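Local coordinates for MsStt7d protein (PDB 4IX3), which is a homologue of the algal state transition kinase whose catalytic domain, the part described here, probably binds ATP and phosphorylates proteins, at residues 41-52 with 103-113; 114-123 with 171-180. One frame throughout, in Å; residues are numbered along the deposited sequence. Where two conformers were deposited one is given.

Interaction 1. Residues 41-52 with 103-113; sequences FKGDQDVVLKNA and LTEGLWLMWAN
V48 pairs with W111 and K50 with L109 as antiparallel hydrogen-bonded pairs, two bonds in each, where strands 45-52 and 106-112 run at 145° to one another. A fifth backbone bond, from N113 N to D46 O at 3.0 Å, ends the ladder beyond V47. L49 and M110 lie side by side on one face, CD2 of L49 3.8 Å from CG of M110. The thioether chain of M110 is long and flexible enough to bend at chi3 (77°), and this sets its CE over the centre of the F41 ring, 4.0 Å from the centroid, in a CH-pi contact. At the other end of this face, the flat indole of W108 offers two faces and an N-H. N51 lays CB over its six-membered ring, 3.6 Å from the centroid, with amide and ring planes 19° apart; L103 CD2 covers the opposite face, and NE1 donates in the ring plane to a lone pair of T104 O at 2.9 Å. N51 ND2 gives hydrogen bonds to two waters that also hold T104 OG1. On the other face, K50 CB meets the rim of the W111 ring, 3.6 Å from CZ3, while the long, extended lysine chain carries its amine away from the sheet to a salt bridge with E66 of helix 59-76. This is the lysine-glutamate pair of the kinase N-lobe, and K50 contacts ADP in a structure of this protein. L109 packs on the same helix, W111 NE1 bonds to N70, and strands 34-41 and 84-90 flank the two strands in the antiparallel sheet.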
loop_
_atom_site.group_PDB
_atom_site.type_symbol
_atom_site.label_atom_id
_atom_site.label_comp_id
_atom_site.label_asym_id
_atom_site.label_seq_id
_atom_site.Cartn_x
_atom_site.Cartn_y
_atom_site.Cartn_z
ATOM N N PHE B 41 3.338 -24.753 -8.007
ATOM C CA PHE B 41 2.150 -25.546 -7.774
ATOM C C PHE B 41 2.445 -26.946 -8.344
ATOM O O PHE B 41 2.874 -27.075 -9.504
ATOM C CB PHE B 41 0.955 -24.875 -8.459
ATOM C CG PHE B 41 -0.348 -25.626 -8.390
ATOM C CD1 PHE B 41 -0.877 -26.060 -7.167
ATOM C CD2 PHE B 41 -1.066 -25.905 -9.558
ATOM C CE1 PHE B 41 -2.121 -26.675 -7.112
ATOM C CE2 PHE B 41 -2.336 -26.503 -9.514
ATOM C CZ PHE B 41 -2.864 -26.910 -8.272
ATOM N N LYS B 42 2.201 -27.980 -7.547
ATOM C CA LYS B 42 2.352 -29.373 -7.953
ATOM C C LYS B 42 3.763 -29.671 -8.429
ATOM O O LYS B 42 4.003 -30.501 -9.315
ATOM C CB LYS B 42 1.306 -29.739 -8.993
ATOM C CG LYS B 42 -0.083 -29.872 -8.403
ATOM C CD LYS B 42 -1.063 -30.447 -9.411
ATOM C CE LYS B 42 -2.443 -30.614 -8.800
ATOM N NZ LYS B 42 -3.284 -31.402 -9.733
ATOM N N GLY B 43 4.708 -28.980 -7.831
ATOM C CA GLY B 43 6.109 -29.225 -8.105
ATOM C C GLY B 43 6.663 -28.669 -9.395
ATOM O O GLY B 43 7.860 -28.503 -9.495
ATOM N N ASP B 44 5.812 -28.355 -10.369
ATOM C CA ASP B 44 6.338 -27.961 -11.679
ATOM C C ASP B 44 5.571 -26.847 -12.391
ATOM O O ASP B 44 5.860 -26.568 -13.572
ATOM C CB ASP B 44 6.455 -29.189 -12.577
ATOM C CG ASP B 44 5.103 -29.730 -13.024
ATOM O OD1 ASP B 44 4.060 -29.304 -12.458
ATOM O OD2 ASP B 44 5.127 -30.679 -13.857
ATOM N N GLN B 45 4.577 -26.242 -11.737
ATOM C CA GLN B 45 3.865 -25.136 -12.389
ATOM C C GLN B 45 4.242 -23.828 -11.707
ATOM O O GLN B 45 4.037 -23.668 -10.512
ATOM C CB GLN B 45 2.360 -25.349 -12.353
ATOM C CG GLN B 45 1.908 -26.603 -13.049
ATOM C CD GLN B 45 0.408 -26.752 -12.988
ATOM O OE1 GLN B 45 -0.339 -25.771 -13.121
ATOM N NE2 GLN B 45 -0.051 -27.964 -12.689
ATOM N N ASP B 46 4.864 -22.899 -12.431
ATOM C CA ASP B 46 5.164 -21.583 -11.858
ATOM C C ASP B 46 3.905 -20.746 -11.721
ATOM O O ASP B 46 3.149 -20.560 -12.675
ATOM C CB ASP B 46 6.171 -20.894 -12.767
ATOM C CG ASP B 46 7.494 -21.603 -12.768
ATOM O OD1 ASP B 46 7.870 -22.187 -11.734
ATOM O OD2 ASP B 46 8.189 -21.618 -13.794
ATOM N N VAL B 47 3.670 -20.273 -10.498
ATOM C CA VAL B 47 2.473 -19.517 -10.228
ATOM C C VAL B 47 2.832 -18.214 -9.507
ATOM O O VAL B 47 3.970 -18.053 -9.036
ATOM C CB VAL B 47 1.433 -20.320 -9.384
ATOM C CG1 VAL B 47 0.973 -21.513 -10.227
ATOM C CG2 VAL B 47 1.982 -20.762 -8.041
ATOM N N VAL B 48 1.842 -17.334 -9.408
ATOM C CA VAL B 48 1.949 -16.116 -8.598
ATOM C C VAL B 48 0.782 -16.183 -7.614
ATOM O O VAL B 48 -0.294 -16.649 -7.948
ATOM C CB VAL B 48 1.896 -14.887 -9.519
ATOM C CG1 VAL B 48 1.638 -13.624 -8.739
ATOM C CG2 VAL B 48 3.207 -14.757 -10.267
ATOM N N LEU B 49 1.024 -15.730 -6.389
ATOM C CA LEU B 49 0.120 -15.915 -5.252
ATOM C C LEU B 49 -0.052 -14.557 -4.575
ATOM O O LEU B 49 0.930 -13.850 -4.385
ATOM C CB LEU B 49 0.781 -16.854 -4.224
ATOM C CG LEU B 49 0.875 -18.317 -4.696
ATOM C CD1 LEU B 49 2.023 -19.011 -3.986
ATOM C CD2 LEU B 49 -0.484 -18.965 -4.508
ATOM N N LYS B 50 -1.269 -14.216 -4.212
ATOM C CA LYS B 50 -1.501 -12.929 -3.526
ATOM C C LYS B 50 -2.329 -13.145 -2.284
ATOM O O LYS B 50 -3.351 -13.848 -2.341
ATOM C CB LYS B 50 -2.283 -11.949 -4.435
ATOM C CG LYS B 50 -2.430 -10.546 -3.818
ATOM C CD LYS B 50 -3.034 -9.552 -4.820
ATOM C CE LYS B 50 -3.123 -8.191 -4.192
ATOM N NZ LYS B 50 -3.735 -7.201 -5.168
ATOM N N ASN B 51 -1.945 -12.457 -1.195
ATOM C CA ASN B 51 -2.826 -12.394 -0.029
ATOM C C ASN B 51 -3.030 -10.921 0.372
ATOM O O ASN B 51 -2.462 -10.018 -0.268
ATOM C CB ASN B 51 -2.310 -13.243 1.144
ATOM C CG ASN B 51 -1.078 -12.644 1.819
ATOM O OD1 ASN B 51 -0.417 -11.735 1.274
ATOM N ND2 ASN B 51 -0.753 -13.171 3.013
ATOM N N ALA B 52 -3.892 -10.673 1.350
ATOM C CA ALA B 52 -4.151 -9.311 1.834
ATOM C C ALA B 52 -3.023 -8.888 2.777
ATOM O O ALA B 52 -2.438 -9.714 3.495
ATOM C CB ALA B 52 -5.502 -9.261 2.545
ATOM N N LEU B 103 1.677 -21.693 2.743
ATOM C CA LEU B 103 0.703 -20.594 2.779
ATOM C C LEU B 103 0.231 -20.269 4.190
ATOM O O LEU B 103 -0.141 -21.176 4.955
ATOM C CB LEU B 103 -0.521 -20.919 1.906
ATOM C CG LEU B 103 -0.200 -21.081 0.427
ATOM C CD1 LEU B 103 -1.463 -21.604 -0.240
ATOM C CD2 LEU B 103 0.302 -19.786 -0.211
ATOM N N THR B 104 0.161 -18.982 4.527
ATOM C CA THR B 104 -0.263 -18.546 5.866
ATOM C C THR B 104 -1.789 -18.447 5.986
ATOM O O THR B 104 -2.537 -18.382 4.972
ATOM C CB THR B 104 0.371 -17.185 6.183
ATOM O OG1 THR B 104 0.079 -16.310 5.096
ATOM C CG2 THR B 104 1.884 -17.301 6.320
ATOM N N GLU B 105 -2.275 -18.419 7.224
ATOM C CA GLU B 105 -3.717 -18.256 7.485
ATOM C C GLU B 105 -4.310 -17.101 6.663
ATOM O O GLU B 105 -3.768 -15.978 6.661
ATOM C CB GLU B 105 -3.869 -18.019 9.014
ATOM C CG GLU B 105 -5.312 -17.829 9.464
ATOM C CD GLU B 105 -5.882 -16.406 9.336
ATOM O OE1 GLU B 105 -5.112 -15.458 9.681
ATOM O OE2 GLU B 105 -7.070 -16.227 8.948
ATOM N N GLY B 106 -5.474 -17.329 6.059
ATOM C CA GLY B 106 -6.244 -16.324 5.329
ATOM C C GLY B 106 -6.437 -16.705 3.860
ATOM O O GLY B 106 -6.048 -17.762 3.409
ATOM N N LEU B 107 -7.015 -15.792 3.130
ATOM C CA LEU B 107 -7.401 -16.005 1.732
ATOM C C LEU B 107 -6.209 -15.707 0.821
ATOM O O LEU B 107 -5.557 -14.652 0.935
ATOM C CB LEU B 107 -8.581 -15.083 1.392
ATOM C CG LEU B 107 -9.065 -15.204 -0.062
ATOM C CD1 LEU B 107 -9.686 -16.575 -0.296
ATOM C CD2 LEU B 107 -10.122 -14.097 -0.302
ATOM N N TRP B 108 -5.985 -16.593 -0.130
ATOM C CA TRP B 108 -5.002 -16.445 -1.201
ATOM C C TRP B 108 -5.649 -16.518 -2.560
ATOM O O TRP B 108 -6.598 -17.306 -2.764
ATOM C CB TRP B 108 -3.945 -17.540 -1.154
ATOM C CG TRP B 108 -3.074 -17.445 0.060
ATOM C CD1 TRP B 108 -3.310 -17.913 1.352
ATOM C CD2 TRP B 108 -1.785 -16.812 0.077
ATOM N NE1 TRP B 108 -2.218 -17.624 2.144
ATOM C CE2 TRP B 108 -1.252 -16.967 1.414
ATOM C CE3 TRP B 108 -0.995 -16.205 -0.905
ATOM C CZ2 TRP B 108 -0.034 -16.432 1.764
ATOM C CZ3 TRP B 108 0.241 -15.693 -0.555
ATOM C CH2 TRP B 108 0.718 -15.790 0.758
ATOM N N LEU B 109 -5.147 -15.745 -3.537
ATOM C CA LEU B 109 -5.481 -15.922 -4.966
ATOM C C LEU B 109 -4.261 -16.464 -5.672
ATOM O O LEU B 109 -3.109 -16.176 -5.312
ATOM C CB LEU B 109 -5.881 -14.566 -5.551
ATOM C CG LEU B 109 -6.994 -13.849 -4.812
ATOM C CD1 LEU B 109 -7.378 -12.581 -5.577
ATOM C CD2 LEU B 109 -8.217 -14.760 -4.620
ATOM N N MET B 110 -4.489 -17.196 -6.778
ATOM C CA MET B 110 -3.405 -17.788 -7.541
ATOM C C MET B 110 -3.630 -17.590 -9.045
ATOM O O MET B 110 -4.760 -17.720 -9.530
ATOM C CB MET B 110 -3.294 -19.286 -7.215
ATOM C CG MET B 110 -2.045 -19.952 -7.794
ATOM S SD MET B 110 -1.751 -21.609 -7.135
ATOM C CE MET B 110 -2.966 -22.547 -8.065
ATOM N N TRP B 111 -2.530 -17.251 -9.709
ATOM C CA TRP B 111 -2.503 -17.137 -11.173
ATOM C C TRP B 111 -1.352 -17.929 -11.738
ATOM O O TRP B 111 -0.330 -18.140 -11.067
ATOM C CB TRP B 111 -2.322 -15.681 -11.617
ATOM C CG TRP B 111 -3.409 -14.767 -11.164
ATOM C CD1 TRP B 111 -4.495 -14.301 -11.844
ATOM C CD2 TRP B 111 -3.449 -14.100 -9.862
ATOM N NE1 TRP B 111 -5.200 -13.392 -11.077
ATOM C CE2 TRP B 111 -4.624 -13.272 -9.852
ATOM C CE3 TRP B 111 -2.618 -14.125 -8.730
ATOM C CZ2 TRP B 111 -4.908 -12.433 -8.779
ATOM C CZ3 TRP B 111 -2.897 -13.256 -7.687
ATOM C CH2 TRP B 111 -4.023 -12.441 -7.713
ATOM N N ALA B 112 -1.421 -18.233 -13.053
ATOM C CA ALA B 112 -0.222 -18.689 -13.727
ATOM C C ALA B 112 0.806 -17.550 -13.740
ATOM O O ALA B 112 0.432 -16.373 -13.885
ATOM C CB ALA B 112 -0.530 -19.009 -15.177
ATOM N N ASN B 113 2.083 -17.913 -13.633
ATOM C CA ASN B 113 3.176 -16.979 -13.866
ATOM C C ASN B 113 3.337 -16.874 -15.393
ATOM O O ASN B 113 3.820 -17.819 -16.041
ATOM C CB ASN B 113 4.460 -17.475 -13.195
ATOM C CG ASN B 113 5.592 -16.491 -13.333
ATOM O OD1 ASN B 113 5.566 -15.650 -14.235
ATOM N ND2 ASN B 113 6.581 -16.559 -12.455
HETATM O O HOH W 1 6.599 -18.219 -10.264
HETATM O O HOH W 2 1.702 -13.750 5.035
HETATM O O HOH W 3 -2.480 -15.266 4.056
HETATM O O HOH W 4 -5.485 -12.672 2.688
#

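Interaction 2. Residues 114-123 with 171-180; sequences EGENTVEALM and PANLIAAEKD
N117 reads the backbone of A176 with both ends of its amide, since an amide carries acceptor and donor together. OD1 accepts from A176 N at 3.0 Å, on a lone pair, and ND2 donates to A176 O at 3.0 Å along a nearly straight N-H (171°). With chi1 at 69°, CG lies between the backbone N and carbonyl carbon of N117, and the amide is turned onto the strand. Next along, V119 N donates to L174 O at 2.9 Å, and E120 N makes a weak bond to P171 O. A water donates to E120 OE2 and accepts from A172 N. T118 is the N-cap of helix 119-125: OG1 accepts from A121 N. In the kinase fold this joins the first C-lobe helix to the end of the catalytic loop, whose N173 contacts magnesium in a structure of this protein, and to strand 174-177. V119 CG2 packs alongside L174 CB at 3.6 Å. G115 has backbone angles (phi 158°) that suit glycine, and I175 CG2 packs where a side chain would have stood. E114 O takes a water that also accepts from K179 N. E114 OE2 accepts from R83 N, while K185 forms salt bridges with E114 OE1 and D180 OD2, probably offsetting their repulsion; a second water bridges them.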
loop_
_atom_site.group_PDB
_atom_site.type_symbol
_atom_site.label_atom_id
_atom_site.label_comp_id
_atom_site.label_asym_id
_atom_site.label_seq_id
_atom_site.Cartn_x
_atom_site.Cartn_y
_atom_site.Cartn_z
ATOM N N GLU B 114 2.899 -15.755 -15.970
ATOM C CA GLU B 114 2.888 -15.581 -17.422
ATOM C C GLU B 114 4.280 -15.205 -17.947
ATOM O O GLU B 114 4.484 -15.169 -19.172
ATOM C CB GLU B 114 1.873 -14.514 -17.802
ATOM C CG GLU B 114 0.456 -14.916 -17.414
ATOM C CD GLU B 114 -0.148 -15.998 -18.290
ATOM O OE1 GLU B 114 0.354 -16.240 -19.417
ATOM O OE2 GLU B 114 -1.266 -16.413 -17.948
ATOM N N GLY B 115 5.233 -14.911 -17.075
ATOM C CA GLY B 115 6.566 -14.548 -17.482
ATOM C C GLY B 115 7.292 -13.775 -16.404
ATOM O O GLY B 115 6.701 -13.052 -15.616
ATOM N N GLU B 116 8.613 -13.922 -16.436
ATOM C CA GLU B 116 9.478 -13.306 -15.465
ATOM C C GLU B 116 9.687 -11.801 -15.578
ATOM O O GLU B 116 10.092 -11.172 -14.582
ATOM C CB GLU B 116 10.803 -14.049 -15.378
ATOM C CG GLU B 116 10.695 -15.244 -14.443
ATOM C CD GLU B 116 10.042 -14.927 -13.105
ATOM O OE1 GLU B 116 9.384 -15.813 -12.551
ATOM O OE2 GLU B 116 10.161 -13.800 -12.582
ATOM N N ASN B 117 9.216 -11.258 -16.695
ATOM C CA ASN B 117 9.477 -9.963 -17.316
ATOM C C ASN B 117 8.272 -9.089 -17.085
ATOM O O ASN B 117 7.180 -9.628 -16.921
ATOM C CB ASN B 117 9.611 -10.115 -18.879
ATOM C CG ASN B 117 8.280 -10.472 -19.615
ATOM O OD1 ASN B 117 7.421 -9.596 -19.880
ATOM N ND2 ASN B 117 8.155 -11.725 -20.057
ATOM N N THR B 118 8.391 -7.777 -16.865
ATOM C CA THR B 118 7.249 -6.893 -17.161
ATOM C C THR B 118 7.637 -6.023 -18.359
ATOM O O THR B 118 8.823 -5.876 -18.625
ATOM C CB THR B 118 6.917 -5.944 -15.975
ATOM O OG1 THR B 118 7.982 -4.981 -15.835
ATOM C CG2 THR B 118 6.764 -6.716 -14.667
ATOM N N VAL B 119 6.668 -5.411 -19.012
ATOM C CA VAL B 119 6.996 -4.481 -20.104
ATOM C C VAL B 119 7.797 -3.280 -19.584
ATOM O O VAL B 119 8.658 -2.768 -20.300
ATOM C CB VAL B 119 5.711 -4.112 -20.851
ATOM C CG1 VAL B 119 5.987 -2.941 -21.805
ATOM C CG2 VAL B 119 5.203 -5.367 -21.601
ATOM N N GLU B 120 7.558 -2.882 -18.344
ATOM C CA GLU B 120 8.361 -1.792 -17.771
ATOM C C GLU B 120 9.828 -2.188 -17.756
ATOM O O GLU B 120 10.704 -1.411 -18.192
ATOM C CB GLU B 120 7.872 -1.409 -16.361
ATOM C CG GLU B 120 8.709 -0.297 -15.723
ATOM C CD GLU B 120 8.282 -0.109 -14.273
ATOM O OE1 GLU B 120 8.769 -0.878 -13.416
ATOM O OE2 GLU B 120 7.427 0.756 -13.981
ATOM N N ALA B 121 10.106 -3.366 -17.215
ATOM C CA ALA B 121 11.507 -3.769 -17.080
ATOM C C ALA B 121 12.140 -3.986 -18.461
ATOM O O ALA B 121 13.281 -3.563 -18.697
ATOM C CB ALA B 121 11.606 -5.023 -16.200
ATOM N N LEU B 122 11.398 -4.580 -19.405
ATOM C CA LEU B 122 11.966 -4.859 -20.706
ATOM C C LEU B 122 12.199 -3.541 -21.432
ATOM O O LEU B 122 13.255 -3.391 -22.037
ATOM C CB LEU B 122 10.987 -5.719 -21.508
ATOM C CG LEU B 122 10.910 -7.195 -21.079
ATOM C CD1 LEU B 122 9.630 -7.798 -21.663
ATOM C CD2 LEU B 122 12.133 -7.962 -21.575
ATOM N N MET B 123 11.228 -2.630 -21.418
ATOM C CA MET B 123 11.383 -1.396 -22.193
ATOM C C MET B 123 12.577 -0.597 -21.672
ATOM O O MET B 123 13.273 0.024 -22.484
ATOM C CB MET B 123 10.114 -0.551 -22.205
ATOM C CG MET B 123 9.826 0.246 -20.943
ATOM S SD MET B 123 8.190 1.009 -21.046
ATOM C CE MET B 123 8.321 1.981 -19.536
ATOM N N PRO B 171 2.917 0.024 -18.049
ATOM C CA PRO B 171 3.898 -0.983 -18.433
ATOM C C PRO B 171 4.225 -2.015 -17.335
ATOM O O PRO B 171 4.445 -3.195 -17.641
ATOM C CB PRO B 171 5.100 -0.140 -18.883
ATOM C CG PRO B 171 4.453 1.124 -19.426
ATOM C CD PRO B 171 3.382 1.398 -18.389
ATOM N N ALA B 172 4.214 -1.616 -16.054
ATOM C CA ALA B 172 4.557 -2.547 -14.991
ATOM C C ALA B 172 3.473 -3.619 -14.860
ATOM O O ALA B 172 3.724 -4.635 -14.202
ATOM C CB ALA B 172 4.686 -1.818 -13.634
ATOM N N ASN B 173 2.267 -3.370 -15.382
ATOM C CA ASN B 173 1.151 -4.318 -15.313
ATOM C C ASN B 173 0.919 -5.045 -16.656
ATOM O O ASN B 173 -0.166 -5.600 -16.860
ATOM C CB ASN B 173 -0.131 -3.660 -14.806
ATOM C CG ASN B 173 -0.151 -3.544 -13.296
ATOM O OD1 ASN B 173 0.599 -4.248 -12.615
ATOM N ND2 ASN B 173 -0.995 -2.666 -12.793
ATOM N N LEU B 174 1.977 -5.130 -17.463
ATOM C CA LEU B 174 1.915 -5.936 -18.687
ATOM C C LEU B 174 3.063 -6.926 -18.658
ATOM O O LEU B 174 4.177 -6.596 -18.252
ATOM C CB LEU B 174 2.003 -5.000 -19.917
ATOM C CG LEU B 174 0.735 -4.157 -20.141
ATOM C CD1 LEU B 174 1.029 -2.938 -21.039
ATOM C CD2 LEU B 174 -0.381 -5.019 -20.742
ATOM N N ILE B 175 2.797 -8.139 -19.187
ATOM C CA ILE B 175 3.793 -9.179 -19.345
ATOM C C ILE B 175 3.732 -9.633 -20.808
ATOM O O ILE B 175 2.625 -9.907 -21.309
ATOM C CB ILE B 175 3.540 -10.403 -18.414
ATOM C CG1 ILE B 175 3.536 -9.972 -16.951
ATOM C CG2 ILE B 175 4.554 -11.488 -18.689
ATOM C CD1 ILE B 175 3.172 -11.103 -16.022
ATOM N N ALA B 176 4.902 -9.811 -21.419
ATOM C CA ALA B 176 4.938 -10.427 -22.757
ATOM C C ALA B 176 4.980 -11.951 -22.501
ATOM O O ALA B 176 5.956 -12.450 -21.970
ATOM C CB ALA B 176 6.180 -9.947 -23.493
ATOM N N ALA B 177 3.860 -12.630 -22.755
ATOM C CA ALA B 177 3.665 -14.018 -22.307
ATOM C C ALA B 177 4.373 -14.994 -23.264
ATOM O O ALA B 177 3.830 -15.327 -24.321
ATOM C CB ALA B 177 2.168 -14.291 -22.258
ATOM N N GLU B 178 5.581 -15.409 -22.904
ATOM C CA GLU B 178 6.420 -16.299 -23.719
ATOM C C GLU B 178 5.666 -17.543 -24.184
ATOM O O GLU B 178 5.801 -17.964 -25.349
ATOM C CB GLU B 178 7.606 -16.733 -22.841
ATOM C CG GLU B 178 7.089 -17.211 -21.465
ATOM C CD GLU B 178 8.036 -17.316 -20.253
ATOM O OE1 GLU B 178 7.597 -17.981 -19.275
ATOM O OE2 GLU B 178 9.141 -16.716 -20.182
ATOM N N LYS B 179 4.828 -18.102 -23.310
ATOM C CA LYS B 179 4.108 -19.356 -23.653
ATOM C C LYS B 179 2.811 -19.162 -24.456
ATOM O O LYS B 179 2.142 -20.132 -24.856
ATOM C CB LYS B 179 3.793 -20.134 -22.379
ATOM C CG LYS B 179 5.032 -20.654 -21.667
ATOM C CD LYS B 179 4.558 -21.505 -20.517
ATOM C CE LYS B 179 5.681 -21.762 -19.522
ATOM N NZ LYS B 179 5.172 -21.743 -18.118
ATOM N N ASP B 180 2.500 -17.916 -24.787
ATOM C CA ASP B 180 1.468 -17.587 -25.761
ATOM C C ASP B 180 2.040 -16.675 -26.824
ATOM O O ASP B 180 1.440 -15.645 -27.164
ATOM C CB ASP B 180 0.207 -17.056 -25.081
ATOM C CG ASP B 180 -0.475 -18.173 -24.301
ATOM O OD1 ASP B 180 -1.051 -19.088 -24.952
ATOM O OD2 ASP B 180 -0.448 -18.179 -23.046
HETATM O O HOH W 5 4.148 -17.280 -20.761
HETATM O O HOH W 6 1.541 -17.869 -20.871
HETATM O O HOH W 7 4.940 1.154 -15.453
#

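Interaction 1 belongs to the N-lobe sheet and interaction 2 to the upper C-lobe, their centres about 19 Å apart. They come in series along the chain: strand 106-112 ends interaction 1, and residues 114-123 follow at once as the hinge and the start of helix 119-125, so one continuous run of chain takes part in both. Apart from this junction the two contacts do not touch. Three of the ADP-contacting residues fall here, K50 and A112 in the first and E114 in the second, and the second also reaches the metal-binding side of the cleft. The arrangement is that of a protein kinase, with the nucleotide site between two lobes joined by the hinge.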